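Local coordinates for protein methyltransferase 1 (Methanosarcina barkeri, PDB 2I2X) that transfers the methyl group of methanol, at a zinc site, to the cob(I)amide carried by its partner corrinoid protein MtaC in methanogenesis, at residues Y174-N179 against N224-I229; A239-V244 against L412-F417. All blocks are in the same frame, centred on the assembly; numbering follows the deposited sequence.

Contact 1: residues Y174-N179 against N224-I229; sequences YAVLRN and NTAMFI
Val176, near the end of helix 169-176, faces Ala226 and Ile229 of helix 220-230; its CA lies 6.8 Å from that of Ala226, the closest pair of CA atoms between the segments. The two methyls of Val176 divide the work. CG2, anti to the backbone N, rests 4.1 Å from CB of Ala226. CG1 stands between the backbone N and the carbonyl carbon (chi1 81°) and meets CD1 of Ile229 tip to tip at 3.9 Å. The extended chain of Ile229 (chi2 176°) carries that methyl across to helix 169-176. Leu177, next in the chain, adds CD1 at 4.3 Å from the same CD1 of Ile229, which therefore has both valine and leucine methyls around it. Arg178 then turns back on its own segment: NH1 is hydrogen-bonded at 2.9 Å to the carbonyl O of Tyr174, which lies in the guanidinium plane, while CD sits over one face of the tyrosine ring, offset toward the rim. Its NE makes a salt bridge with Asp103 of a neighbouring MtaC subunit. Phe172 packs against Thr225 and Ala226, and Ile138 of the same MtaC subunit packs on Thr225 and Ile229, so the corrinoid protein itself covers helix 220-230 on this side. Thr225 and Phe228 also touch the bound corrinoid, and the side chain of Ile229 comes within about 5 Å of it. With no hydrogen bond between the segments, Val176 and Leu177 are held against helix 220-230 by branched aliphatic side chains and an alanine, consistent with an apolar layer behind the helix whose Thr225 and Phe228 line the corrinoid pocket.

Contact 2: residues A239-V244 against L412-F417; sequences AHTIAV and LELSRF
Ala239, at the N-cap of helix 240-259, comes nearest to Phe417 in the first turn of helix 416-430, their CA atoms 7.6 Å apart, and Thr241 lies across from Leu414 at 8.8 Å between CA atoms. Ala239 turns its methyl to the edge of the Phe417 ring: CB is 4.4 Å from CE1 and near the ring plane. The phenylalanine reaches that position with CG anti to its backbone N (chi1 -165°), and its ring also stacks with Phe94 of a neighbouring MtaC subunit. CG2 of Thr241 touches CD1 of Leu414 at 4.1 Å, the two side chains crossing at a slant. Thr241 has its OG1 between the backbone N and the carbonyl carbon (chi1 44°), which separates its polar and apolar branches: the methyl goes to the leucine, while the hydroxyl is hydrogen-bonded to the carbonyl O of Glu418. Ser415 is the N-cap of helix 416-430: its OG caps a backbone N just past Phe417 and its own N is hydrogen-bonded to OE1 of Glu418, consistent with a capping box. At the other helix start, the carbonyl O of Ala239 accepts both Ile242 N, at 2.9 Å, and Ala243 N. Two helix beginnings are thus brought together through small apolar patches. Around them, Thr241 also packs on Ala421 and Leu422 farther along helix 416-430 and on Pro365 at the start of helix 365-368, while Leu414 lies on Ile404 and Ala408 of helix 389-409, so that the start of helix 240-259 meets the C-terminal helices of the chain.

Contact 1 and contact 2 have their centres 14 Å apart, on the same side of the chain's centre, and are joined by consecutive helices: helix 220-230 carries one side of contact 1 and helix 240-259 one side of contact 2. They also touch directly, with the carbonyl O of Ala226 4.2 Å from CB of Ala243, and Asn179 packed on Ile242. Only contact 1 borders the corrinoid pocket; the side chain of Ala226 is about 13 Å from a bound zinc ion and about 11 Å from that of zinc ligand Cys220. The centre of contact 2 is about 23 Å from the centre of the chain, that of contact 1 about 17 Å, and contact 2 lies away from these sites.

Contact 1: residues Y174-N179 against N224-I229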
ATOM      1  N   TYR A 174     -23.360 -16.557  16.189  1.00 14.33           N
ATOM      2  CA  TYR A 174     -23.629 -17.143  17.489  1.00 14.31           C
ATOM      3  C   TYR A 174     -22.613 -18.239  17.833  1.00 13.91           C
ATOM      4  O   TYR A 174     -21.968 -18.161  18.873  1.00 14.52           O
ATOM      5  CB  TYR A 174     -25.085 -17.664  17.560  1.00 15.41           C
ATOM      6  CG  TYR A 174     -25.422 -18.428  18.826  1.00 16.04           C
ATOM      7  CD1 TYR A 174     -25.350 -19.824  18.846  1.00 16.22           C
ATOM      8  CD2 TYR A 174     -25.794 -17.755  20.009  1.00 16.65           C
ATOM      9  CE1 TYR A 174     -25.646 -20.544  20.002  1.00 18.94           C
ATOM     10  CE2 TYR A 174     -26.109 -18.466  21.187  1.00 17.34           C
ATOM     11  CZ  TYR A 174     -26.031 -19.870  21.171  1.00 20.24           C
ATOM     12  OH  TYR A 174     -26.328 -20.634  22.296  1.00 18.50           O
ATOM     13  N   ALA A 175     -22.464 -19.245  16.966  1.00 13.16           N
ATOM     14  CA  ALA A 175     -21.534 -20.365  17.196  1.00 12.26           C
ATOM     15  C   ALA A 175     -20.057 -19.967  17.382  1.00 12.37           C
ATOM     16  O   ALA A 175     -19.373 -20.524  18.254  1.00 12.08           O
ATOM     17  CB  ALA A 175     -21.657 -21.382  16.084  1.00 12.37           C
ATOM     18  N   VAL A 176     -19.563 -19.026  16.562  1.00 11.58           N
ATOM     19  CA  VAL A 176     -18.141 -18.683  16.602  1.00 11.04           C
ATOM     20  C   VAL A 176     -17.691 -18.015  17.909  1.00 12.29           C
ATOM     21  O   VAL A 176     -16.532 -18.092  18.276  1.00 12.05           O
ATOM     22  CB  VAL A 176     -17.678 -17.874  15.349  1.00 10.47           C
ATOM     23  CG1 VAL A 176     -18.012 -16.395  15.454  1.00  6.09           C
ATOM     24  CG2 VAL A 176     -16.212 -18.104  15.120  1.00  7.49           C
ATOM     25  N   LEU A 177     -18.611 -17.362  18.605  1.00 13.67           N
ATOM     26  CA  LEU A 177     -18.281 -16.765  19.899  1.00 14.79           C
ATOM     27  C   LEU A 177     -18.268 -17.803  21.030  1.00 14.81           C
ATOM     28  O   LEU A 177     -17.945 -17.463  22.159  1.00 14.77           O
ATOM     29  CB  LEU A 177     -19.259 -15.632  20.229  1.00 14.86           C
ATOM     30  CG  LEU A 177     -18.987 -14.181  19.792  1.00 16.93           C
ATOM     31  CD1 LEU A 177     -17.757 -13.982  18.915  1.00 18.15           C
ATOM     32  CD2 LEU A 177     -20.203 -13.555  19.141  1.00 19.07           C
ATOM     33  N   ARG A 178     -18.594 -19.063  20.723  1.00 15.01           N
ATOM     34  CA  ARG A 178     -18.851 -20.057  21.768  1.00 15.16           C
ATOM     35  C   ARG A 178     -18.144 -21.377  21.614  1.00 15.52           C
ATOM     36  O   ARG A 178     -18.448 -22.317  22.346  1.00 16.68           O
ATOM     37  CB  ARG A 178     -20.369 -20.295  21.924  1.00 15.32           C
ATOM     38  CG  ARG A 178     -21.112 -19.001  22.242  1.00 16.09           C
ATOM     39  CD  ARG A 178     -22.636 -19.064  22.295  1.00 19.09           C
ATOM     40  NE  ARG A 178     -23.087 -17.815  22.936  1.00 20.44           N
ATOM     41  CZ  ARG A 178     -23.167 -16.628  22.330  1.00 20.20           C
ATOM     42  NH1 ARG A 178     -22.892 -16.490  21.031  1.00 20.25           N
ATOM     43  NH2 ARG A 178     -23.541 -15.571  23.025  1.00 20.32           N
ATOM     44  N   ASN A 179     -17.183 -21.471  20.700  1.00 15.47           N
ATOM     45  CA  ASN A 179     -16.518 -22.757  20.433  1.00 15.00           C
ATOM     46  C   ASN A 179     -17.539 -23.862  20.148  1.00 15.21           C
ATOM     47  O   ASN A 179     -17.332 -25.032  20.480  1.00 15.13           O
ATOM     48  CB  ASN A 179     -15.575 -23.138  21.573  1.00 14.48           C
ATOM     49  CG  ASN A 179     -14.365 -22.182  21.683  1.00 15.23           C
ATOM     50  OD1 ASN A 179     -14.032 -21.454  20.740  1.00 15.92           O
ATOM     51  ND2 ASN A 179     -13.714 -22.186  22.839  1.00 10.64           N
ATOM     52  N   ASN A 224     -13.969 -16.047   6.867  1.00  6.76           N
ATOM     53  CA  ASN A 224     -13.086 -14.891   7.102  1.00  8.29           C
ATOM     54  C   ASN A 224     -13.354 -14.217   8.446  1.00  8.46           C
ATOM     55  O   ASN A 224     -12.403 -13.780   9.111  1.00  8.09           O
ATOM     56  CB  ASN A 224     -12.965 -13.874   5.922  1.00  7.99           C
ATOM     57  CG  ASN A 224     -12.292 -14.489   4.647  1.00  9.88           C
ATOM     58  OD1 ASN A 224     -11.501 -15.478   4.722  1.00  8.01           O
ATOM     59  ND2 ASN A 224     -12.628 -13.910   3.464  1.00  7.91           N
ATOM     60  N   THR A 225     -14.629 -14.161   8.859  1.00  8.86           N
ATOM     61  CA  THR A 225     -14.977 -13.644  10.179  1.00  9.07           C
ATOM     62  C   THR A 225     -14.239 -14.443  11.261  1.00  9.69           C
ATOM     63  O   THR A 225     -13.636 -13.865  12.181  1.00  9.44           O
ATOM     64  CB  THR A 225     -16.508 -13.595  10.474  1.00  9.56           C
ATOM     65  OG1 THR A 225     -17.195 -12.762   9.520  1.00  7.83           O
ATOM     66  CG2 THR A 225     -16.761 -13.012  11.899  1.00  8.49           C
ATOM     67  N   ALA A 226     -14.235 -15.759  11.127  1.00  9.90           N
ATOM     68  CA  ALA A 226     -13.502 -16.560  12.093  1.00 10.91           C
ATOM     69  C   ALA A 226     -12.009 -16.191  12.084  1.00 11.61           C
ATOM     70  O   ALA A 226     -11.386 -16.078  13.137  1.00 12.67           O
ATOM     71  CB  ALA A 226     -13.715 -18.032  11.835  1.00 10.44           C
ATOM     72  N   MET A 227     -11.437 -15.980  10.901  1.00 12.28           N
ATOM     73  CA  MET A 227     -10.017 -15.667  10.779  1.00 12.81           C
ATOM     74  C   MET A 227      -9.686 -14.294  11.355  1.00 13.45           C
ATOM     75  O   MET A 227      -8.647 -14.111  11.986  1.00 13.45           O
ATOM     76  CB  MET A 227      -9.583 -15.728   9.307  1.00 13.37           C
ATOM     77  CG  MET A 227      -8.128 -15.296   9.064  1.00 12.36           C
ATOM     78  SD  MET A 227      -7.571 -15.560   7.372  1.00 13.71           S
ATOM     79  CE  MET A 227      -8.193 -14.076   6.605  1.00 10.98           C
ATOM     80  N   PHE A 228     -10.578 -13.331  11.150  1.00 13.85           N
ATOM     81  CA  PHE A 228     -10.296 -11.985  11.582  1.00 14.72           C
ATOM     82  C   PHE A 228     -10.384 -11.858  13.096  1.00 14.74           C
ATOM     83  O   PHE A 228      -9.534 -11.223  13.716  1.00 15.40           O
ATOM     84  CB  PHE A 228     -11.175 -10.956  10.858  1.00 15.11           C
ATOM     85  CG  PHE A 228     -10.673  -9.555  11.002  1.00 17.49           C
ATOM     86  CD1 PHE A 228     -11.005  -8.781  12.129  1.00 18.98           C
ATOM     87  CD2 PHE A 228      -9.809  -9.003  10.041  1.00 19.03           C
ATOM     88  CE1 PHE A 228     -10.509  -7.461  12.273  1.00 18.26           C
ATOM     89  CE2 PHE A 228      -9.318  -7.687  10.187  1.00 17.93           C
ATOM     90  CZ  PHE A 228      -9.663  -6.926  11.302  1.00 17.22           C
ATOM     91  N   ILE A 229     -11.409 -12.468  13.683  1.00 14.87           N
ATOM     92  CA  ILE A 229     -11.492 -12.638  15.130  1.00 14.24           C
ATOM     93  C   ILE A 229     -10.273 -13.407  15.690  1.00 13.58           C
ATOM     94  O   ILE A 229      -9.779 -13.084  16.760  1.00 12.77           O
ATOM     95  CB  ILE A 229     -12.763 -13.414  15.526  1.00 14.66           C
ATOM     96  CG1 ILE A 229     -14.032 -12.702  15.029  1.00 14.96           C
ATOM     97  CG2 ILE A 229     -12.817 -13.602  17.053  1.00 14.43           C
ATOM     98  CD1 ILE A 229     -15.330 -13.530  15.336  1.00 16.01           C
TER

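Contact 2: residues A239-V244 against L412-F417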
ATOM      1  N   ALA A 239      -9.115 -19.386  19.038  1.00 10.30           N
ATOM      2  CA  ALA A 239      -7.961 -20.240  18.831  1.00 10.03           C
ATOM      3  C   ALA A 239      -7.821 -20.462  17.341  1.00  9.96           C
ATOM      4  O   ALA A 239      -8.815 -20.705  16.636  1.00 10.07           O
ATOM      5  CB  ALA A 239      -8.143 -21.594  19.541  1.00 10.06           C
ATOM      6  N   HIS A 240      -6.584 -20.414  16.874  1.00  8.92           N
ATOM      7  CA  HIS A 240      -6.325 -20.554  15.476  1.00  8.15           C
ATOM      8  C   HIS A 240      -6.683 -21.943  14.986  1.00  7.80           C
ATOM      9  O   HIS A 240      -7.107 -22.114  13.823  1.00  8.12           O
ATOM     10  CB  HIS A 240      -4.895 -20.119  15.176  1.00  8.41           C
ATOM     11  CG  HIS A 240      -4.700 -18.630  15.276  1.00  8.91           C
ATOM     12  ND1 HIS A 240      -3.625 -17.972  14.709  1.00 10.49           N
ATOM     13  CD2 HIS A 240      -5.456 -17.672  15.865  1.00  7.93           C
ATOM     14  CE1 HIS A 240      -3.726 -16.674  14.953  1.00  8.97           C
ATOM     15  NE2 HIS A 240      -4.822 -16.468  15.659  1.00  9.60           N
ATOM     16  N   THR A 241      -6.593 -22.921  15.884  1.00  6.99           N
ATOM     17  CA  THR A 241      -6.996 -24.276  15.561  1.00  6.62           C
ATOM     18  C   THR A 241      -8.508 -24.405  15.341  1.00  7.24           C
ATOM     19  O   THR A 241      -8.931 -25.391  14.769  1.00  7.96           O
ATOM     20  CB  THR A 241      -6.534 -25.294  16.597  1.00  6.55           C
ATOM     21  OG1 THR A 241      -6.771 -24.786  17.911  1.00  6.00           O
ATOM     22  CG2 THR A 241      -5.047 -25.599  16.442  1.00  5.84           C
ATOM     23  N   ILE A 242      -9.314 -23.419  15.761  1.00  6.84           N
ATOM     24  CA  ILE A 242     -10.749 -23.421  15.448  1.00  6.49           C
ATOM     25  C   ILE A 242     -11.047 -22.630  14.156  1.00  6.47           C
ATOM     26  O   ILE A 242     -11.979 -22.957  13.387  1.00  5.68           O
ATOM     27  CB  ILE A 242     -11.630 -22.926  16.660  1.00  6.89           C
ATOM     28  CG1 ILE A 242     -11.573 -23.932  17.824  1.00  7.21           C
ATOM     29  CG2 ILE A 242     -13.081 -22.750  16.245  1.00  6.45           C
ATOM     30  CD1 ILE A 242     -11.993 -23.338  19.167  1.00  7.11           C
ATOM     31  N   ALA A 243     -10.247 -21.596  13.909  1.00  5.89           N
ATOM     32  CA  ALA A 243     -10.336 -20.853  12.664  1.00  6.36           C
ATOM     33  C   ALA A 243     -10.087 -21.759  11.434  1.00  6.50           C
ATOM     34  O   ALA A 243     -10.805 -21.694  10.436  1.00  6.18           O
ATOM     35  CB  ALA A 243      -9.342 -19.679  12.689  1.00  7.18           C
ATOM     36  N   VAL A 244      -9.064 -22.595  11.508  1.00  6.39           N
ATOM     37  CA  VAL A 244      -8.756 -23.467  10.394  1.00  7.31           C
ATOM     38  C   VAL A 244      -9.878 -24.501  10.162  1.00  8.29           C
ATOM     39  O   VAL A 244     -10.197 -24.820   9.009  1.00  7.97           O
ATOM     40  CB  VAL A 244      -7.340 -24.125  10.524  1.00  7.16           C
ATOM     41  CG1 VAL A 244      -7.247 -25.081  11.716  1.00  7.67           C
ATOM     42  CG2 VAL A 244      -6.974 -24.826   9.263  1.00  6.50           C
ATOM     43  N   LEU A 412       5.266 -28.205  12.946  1.00 14.77           N
ATOM     44  CA  LEU A 412       4.253 -27.199  13.295  1.00 15.13           C
ATOM     45  C   LEU A 412       4.218 -27.056  14.817  1.00 15.24           C
ATOM     46  O   LEU A 412       3.936 -28.017  15.531  1.00 15.58           O
ATOM     47  CB  LEU A 412       2.858 -27.598  12.765  1.00 14.78           C
ATOM     48  CG  LEU A 412       1.695 -26.609  12.983  1.00 14.13           C
ATOM     49  CD1 LEU A 412       1.963 -25.226  12.340  1.00 12.18           C
ATOM     50  CD2 LEU A 412       0.348 -27.162  12.530  1.00  7.40           C
ATOM     51  N   GLU A 413       4.512 -25.854  15.295  1.00 15.01           N
ATOM     52  CA  GLU A 413       4.675 -25.585  16.704  1.00 14.36           C
ATOM     53  C   GLU A 413       3.400 -24.908  17.239  1.00 14.10           C
ATOM     54  O   GLU A 413       3.198 -23.693  17.081  1.00 13.83           O
ATOM     55  CB  GLU A 413       5.905 -24.693  16.860  1.00 14.70           C
ATOM     56  CG  GLU A 413       6.482 -24.550  18.250  1.00 16.16           C
ATOM     57  CD  GLU A 413       7.481 -23.398  18.352  1.00 21.48           C
ATOM     58  OE1 GLU A 413       7.442 -22.436  17.541  1.00 21.49           O
ATOM     59  OE2 GLU A 413       8.329 -23.439  19.261  1.00 25.73           O
ATOM     60  N   LEU A 414       2.529 -25.704  17.865  1.00 13.61           N
ATOM     61  CA  LEU A 414       1.277 -25.190  18.409  1.00 12.41           C
ATOM     62  C   LEU A 414       1.460 -24.907  19.877  1.00 12.19           C
ATOM     63  O   LEU A 414       2.182 -25.640  20.547  1.00 11.51           O
ATOM     64  CB  LEU A 414       0.168 -26.224  18.253  1.00 12.45           C
ATOM     65  CG  LEU A 414      -0.218 -26.745  16.875  1.00 12.49           C
ATOM     66  CD1 LEU A 414      -1.500 -27.546  17.031  1.00  9.98           C
ATOM     67  CD2 LEU A 414      -0.398 -25.563  15.877  1.00 11.07           C
ATOM     68  N   SER A 415       0.792 -23.874  20.385  1.00 11.99           N
ATOM     69  CA  SER A 415       0.724 -23.677  21.822  1.00 13.75           C
ATOM     70  C   SER A 415      -0.166 -24.759  22.486  1.00 14.20           C
ATOM     71  O   SER A 415      -0.961 -25.429  21.799  1.00 14.27           O
ATOM     72  CB  SER A 415       0.179 -22.296  22.155  1.00 13.37           C
ATOM     73  OG  SER A 415      -1.197 -22.229  21.832  1.00 16.40           O
ATOM     74  N   ARG A 416      -0.025 -24.919  23.805  1.00 14.29           N
ATOM     75  CA  ARG A 416      -0.845 -25.874  24.561  1.00 14.70           C
ATOM     76  C   ARG A 416      -2.314 -25.559  24.377  1.00 14.56           C
ATOM     77  O   ARG A 416      -3.121 -26.467  24.173  1.00 14.30           O
ATOM     78  CB  ARG A 416      -0.476 -25.889  26.041  1.00 14.83           C
ATOM     79  CG  ARG A 416       0.777 -26.711  26.288  1.00 15.83           C
ATOM     80  CD  ARG A 416       1.248 -26.652  27.724  1.00 17.10           C
ATOM     81  NE  ARG A 416       1.578 -25.306  28.164  1.00 18.63           N
ATOM     82  CZ  ARG A 416       2.766 -24.726  28.007  1.00 21.11           C
ATOM     83  NH1 ARG A 416       3.753 -25.373  27.405  1.00 21.78           N
ATOM     84  NH2 ARG A 416       2.975 -23.495  28.465  1.00 19.95           N
ATOM     85  N   PHE A 417      -2.625 -24.261  24.367  1.00 14.69           N
ATOM     86  CA  PHE A 417      -3.994 -23.790  24.241  1.00 14.23           C
ATOM     87  C   PHE A 417      -4.579 -24.161  22.888  1.00 14.40           C
ATOM     88  O   PHE A 417      -5.727 -24.597  22.809  1.00 14.32           O
ATOM     89  CB  PHE A 417      -4.099 -22.282  24.488  1.00 13.74           C
ATOM     90  CG  PHE A 417      -5.510 -21.812  24.711  1.00 12.59           C
ATOM     91  CD1 PHE A 417      -6.306 -21.420  23.641  1.00 11.57           C
ATOM     92  CD2 PHE A 417      -6.060 -21.803  26.001  1.00 11.40           C
ATOM     93  CE1 PHE A 417      -7.625 -20.999  23.846  1.00 10.41           C
ATOM     94  CE2 PHE A 417      -7.359 -21.405  26.215  1.00  9.33           C
ATOM     95  CZ  PHE A 417      -8.149 -21.004  25.135  1.00  9.60           C
TER